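Local coordinates for dihydroorotase (Saccharomyces cerevisiae S288C, PDB 6L0A), which catalyses the reversible, zinc-dependent cyclisation of N-carbamoyl-L-aspartate to dihydroorotate, the third step of de novo pyrimidine biosynthesis, at residues K330-P335 with S356-W361. Sequence-based numbering, arbitrary orientation.
Sequences KEQVIP and SWSVRW
K330 and E331 pass close to W357 and S356 with no backbone hydrogen bond between the two segments; E331 and S356 come nearest, their CA atoms 4.3 Å apart, and Q332 goes on to pair with L355. Side chains do the joining. From Q332 the amide reaches over to the backbone of W357: NE2 donates to W357 O at 2.8 Å, nearly straight (N-H...O 166°), onto a lone pair in the carbonyl plane, with the oxygen also close to the plane of the amide. Chi1 of 61° sets CG between the backbone N and the carbonyl carbon, and the extended chain beyond it carries NE2 that far. Q332 NE2 also donates to the oxygen of a water at 3.0 Å, which accepts from V359 N as well, bridging the amide to the strand. With an alanine here, W357 O would probably lose this donor and the water its tie to the side chain. S358 points its side chain at the other segment, and OG is modelled as a donor to K330 O at 2.4 Å, too short for an ordinary hydrogen bond, so the exact distance is doubtful; K330 CB lies alongside. Meanwhile W357 turns away to pack on A288 of helix 283-293. Backbone pairing of S358 with F328 places the contact at the edge of a four-stranded antiparallel sheet, where strand 354-362 lies between 332-333 and 324-328, away from the dizinc site.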
ATOM      1  N   LYS C 330       0.993  28.707  18.534  1.00 33.70           N
ATOM      2  CA  LYS C 330      -0.457  28.692  18.704  1.00 38.81           C
ATOM      3  C   LYS C 330      -0.981  27.380  18.131  1.00 40.83           C
ATOM      4  O   LYS C 330      -0.937  27.162  16.914  1.00 37.81           O
ATOM      5  CB  LYS C 330      -1.116  29.889  18.023  1.00 35.38           C
ATOM      6  CG  LYS C 330      -2.626  29.741  17.845  1.00 39.27           C
ATOM      7  CD  LYS C 330      -3.399  30.157  19.092  1.00 45.24           C
ATOM      8  CE  LYS C 330      -4.824  29.601  19.085  1.00 44.30           C
ATOM      9  NZ  LYS C 330      -4.969  28.400  19.963  1.00 50.20           N
ATOM     10  N   GLU C 331      -1.466  26.511  19.012  1.00 36.82           N
ATOM     11  CA  GLU C 331      -2.028  25.232  18.598  1.00 35.94           C
ATOM     12  C   GLU C 331      -3.217  25.438  17.661  1.00 38.10           C
ATOM     13  O   GLU C 331      -4.001  26.376  17.826  1.00 37.28           O
ATOM     14  CB  GLU C 331      -2.439  24.448  19.846  1.00 38.25           C
ATOM     15  CG  GLU C 331      -3.037  23.083  19.621  1.00 37.00           C
ATOM     16  CD  GLU C 331      -3.508  22.464  20.923  1.00 44.55           C
ATOM     17  OE1 GLU C 331      -2.675  21.836  21.612  1.00 36.83           O
ATOM     18  OE2 GLU C 331      -4.703  22.624  21.267  1.00 47.35           O
ATOM     19  N   GLN C 332      -3.337  24.570  16.652  1.00 33.31           N
ATOM     20  CA  GLN C 332      -4.428  24.664  15.691  1.00 32.05           C
ATOM     21  C   GLN C 332      -4.814  23.270  15.217  1.00 30.43           C
ATOM     22  O   GLN C 332      -4.069  22.302  15.393  1.00 33.74           O
ATOM     23  CB  GLN C 332      -4.056  25.537  14.489  1.00 31.34           C
ATOM     24  CG  GLN C 332      -2.867  25.004  13.701  1.00 32.30           C
ATOM     25  CD  GLN C 332      -2.558  25.840  12.475  1.00 31.58           C
ATOM     26  OE1 GLN C 332      -3.456  26.207  11.714  1.00 29.24           O
ATOM     27  NE2 GLN C 332      -1.277  26.153  12.282  1.00 31.62           N
ATOM     28  N   VAL C 333      -5.988  23.185  14.599  1.00 24.69           N
ATOM     29  CA  VAL C 333      -6.582  21.917  14.191  1.00 33.43           C
ATOM     30  C   VAL C 333      -6.723  21.936  12.678  1.00 29.13           C
ATOM     31  O   VAL C 333      -7.384  22.822  12.121  1.00 32.29           O
ATOM     32  CB  VAL C 333      -7.940  21.674  14.869  1.00 33.56           C
ATOM     33  CG1 VAL C 333      -8.705  20.560  14.157  1.00 32.60           C
ATOM     34  CG2 VAL C 333      -7.743  21.335  16.345  1.00 33.07           C
ATOM     35  N   ILE C 334      -6.093  20.971  12.018  1.00 31.68           N
ATOM     36  CA  ILE C 334      -6.200  20.867  10.558  1.00 29.69           C
ATOM     37  C   ILE C 334      -7.641  20.542  10.188  1.00 25.52           C
ATOM     38  O   ILE C 334      -8.232  19.619  10.773  1.00 27.73           O
ATOM     39  CB  ILE C 334      -5.244  19.791  10.030  1.00 27.12           C
ATOM     40  CG1 ILE C 334      -3.801  20.125  10.413  1.00 29.59           C
ATOM     41  CG2 ILE C 334      -5.385  19.640   8.523  1.00 27.54           C
ATOM     42  CD1 ILE C 334      -2.876  18.925  10.405  1.00 26.96           C
ATOM     43  N   PRO C 335      -8.242  21.249   9.235  1.00 24.73           N
ATOM     44  CA  PRO C 335      -9.623  20.950   8.843  1.00 27.43           C
ATOM     45  C   PRO C 335      -9.738  19.581   8.191  1.00 32.67           C
ATOM     46  O   PRO C 335      -8.748  18.947   7.815  1.00 24.67           O
ATOM     47  CB  PRO C 335      -9.963  22.060   7.843  1.00 28.85           C
ATOM     48  CG  PRO C 335      -8.640  22.561   7.359  1.00 28.13           C
ATOM     49  CD  PRO C 335      -7.705  22.421   8.525  1.00 28.18           C
ATOM     50  N   SER C 356       1.146  22.001  16.833  1.00 30.95           N
ATOM     51  CA  SER C 356       1.549  22.859  17.945  1.00 32.20           C
ATOM     52  C   SER C 356       1.866  24.289  17.516  1.00 34.74           C
ATOM     53  O   SER C 356       1.876  25.188  18.367  1.00 32.44           O
ATOM     54  CB  SER C 356       2.774  22.265  18.653  1.00 35.40           C
ATOM     55  OG  SER C 356       2.422  21.159  19.470  1.00 37.63           O
ATOM     56  N   TRP C 357       2.122  24.523  16.230  1.00 31.34           N
ATOM     57  CA  TRP C 357       2.580  25.815  15.745  1.00 32.57           C
ATOM     58  C   TRP C 357       1.658  26.364  14.665  1.00 30.29           C
ATOM     59  O   TRP C 357       0.936  25.626  13.991  1.00 35.75           O
ATOM     60  CB  TRP C 357       3.994  25.717  15.180  1.00 29.42           C
ATOM     61  CG  TRP C 357       4.994  25.275  16.166  1.00 31.46           C
ATOM     62  CD1 TRP C 357       5.292  23.994  16.508  1.00 28.27           C
ATOM     63  CD2 TRP C 357       5.846  26.113  16.948  1.00 32.58           C
ATOM     64  NE1 TRP C 357       6.285  23.978  17.454  1.00 36.30           N
ATOM     65  CE2 TRP C 357       6.642  25.269  17.742  1.00 37.87           C
ATOM     66  CE3 TRP C 357       6.013  27.499  17.053  1.00 32.20           C
ATOM     67  CZ2 TRP C 357       7.592  25.764  18.637  1.00 38.69           C
ATOM     68  CZ3 TRP C 357       6.958  27.988  17.938  1.00 34.34           C
ATOM     69  CH2 TRP C 357       7.737  27.125  18.715  1.00 32.47           C
ATOM     70  N   SER C 358       1.706  27.684  14.507  1.00 31.89           N
ATOM     71  CA  SER C 358       1.013  28.403  13.450  1.00 26.66           C
ATOM     72  C   SER C 358       2.032  29.303  12.760  1.00 27.93           C
ATOM     73  O   SER C 358       3.155  29.470  13.241  1.00 30.85           O
ATOM     74  CB  SER C 358      -0.164  29.225  13.999  1.00 35.96           C
ATOM     75  OG  SER C 358      -0.983  28.436  14.854  1.00 33.91           O
ATOM     76  N   VAL C 359       1.652  29.885  11.627  1.00 27.70           N
ATOM     77  CA  VAL C 359       2.579  30.715  10.861  1.00 29.31           C
ATOM     78  C   VAL C 359       1.873  31.994  10.429  1.00 28.40           C
ATOM     79  O   VAL C 359       0.695  31.976  10.056  1.00 31.69           O
ATOM     80  CB  VAL C 359       3.172  29.957   9.644  1.00 27.27           C
ATOM     81  CG1 VAL C 359       2.102  29.644   8.610  1.00 23.72           C
ATOM     82  CG2 VAL C 359       4.321  30.754   9.014  1.00 26.14           C
ATOM     83  N   ARG C 360       2.599  33.109  10.511  1.00 27.14           N
ATOM     84  CA  ARG C 360       2.147  34.410  10.042  1.00 32.35           C
ATOM     85  C   ARG C 360       3.328  35.109   9.376  1.00 28.44           C
ATOM     86  O   ARG C 360       4.462  34.617   9.405  1.00 28.15           O
ATOM     87  CB  ARG C 360       1.587  35.256  11.194  1.00 32.43           C
ATOM     88  CG  ARG C 360       2.642  35.681  12.204  1.00 29.58           C
ATOM     89  CD  ARG C 360       2.129  36.796  13.117  1.00 39.28           C
ATOM     90  NE  ARG C 360       3.228  37.480  13.794  1.00 41.97           N
ATOM     91  CZ  ARG C 360       3.688  37.141  14.993  1.00 42.88           C
ATOM     92  NH1 ARG C 360       3.135  36.131  15.649  1.00 46.47           N
ATOM     93  NH2 ARG C 360       4.699  37.807  15.538  1.00 44.02           N
ATOM     94  N   TRP C 361       3.063  36.280   8.799  1.00 26.63           N
ATOM     95  CA  TRP C 361       4.041  37.017   8.006  1.00 30.29           C
ATOM     96  C   TRP C 361       4.321  38.382   8.619  1.00 33.23           C
ATOM     97  O   TRP C 361       3.401  39.068   9.079  1.00 34.24           O
ATOM     98  CB  TRP C 361       3.546  37.199   6.575  1.00 26.91           C
ATOM     99  CG  TRP C 361       3.475  35.910   5.842  1.00 27.27           C
ATOM    100  CD1 TRP C 361       2.386  35.105   5.709  1.00 29.32           C
ATOM    101  CD2 TRP C 361       4.546  35.259   5.156  1.00 25.58           C
ATOM    102  NE1 TRP C 361       2.711  33.986   4.980  1.00 29.04           N
ATOM    103  CE2 TRP C 361       4.033  34.055   4.629  1.00 26.87           C
ATOM    104  CE3 TRP C 361       5.890  35.577   4.937  1.00 23.88           C
ATOM    105  CZ2 TRP C 361       4.815  33.174   3.883  1.00 24.62           C
ATOM    106  CZ3 TRP C 361       6.670  34.698   4.207  1.00 25.53           C
ATOM    107  CH2 TRP C 361       6.129  33.508   3.691  1.00 22.11           C
TER
HETATM  108  O   HOH W   1      -0.655  28.344  10.338  1.00 31.85           O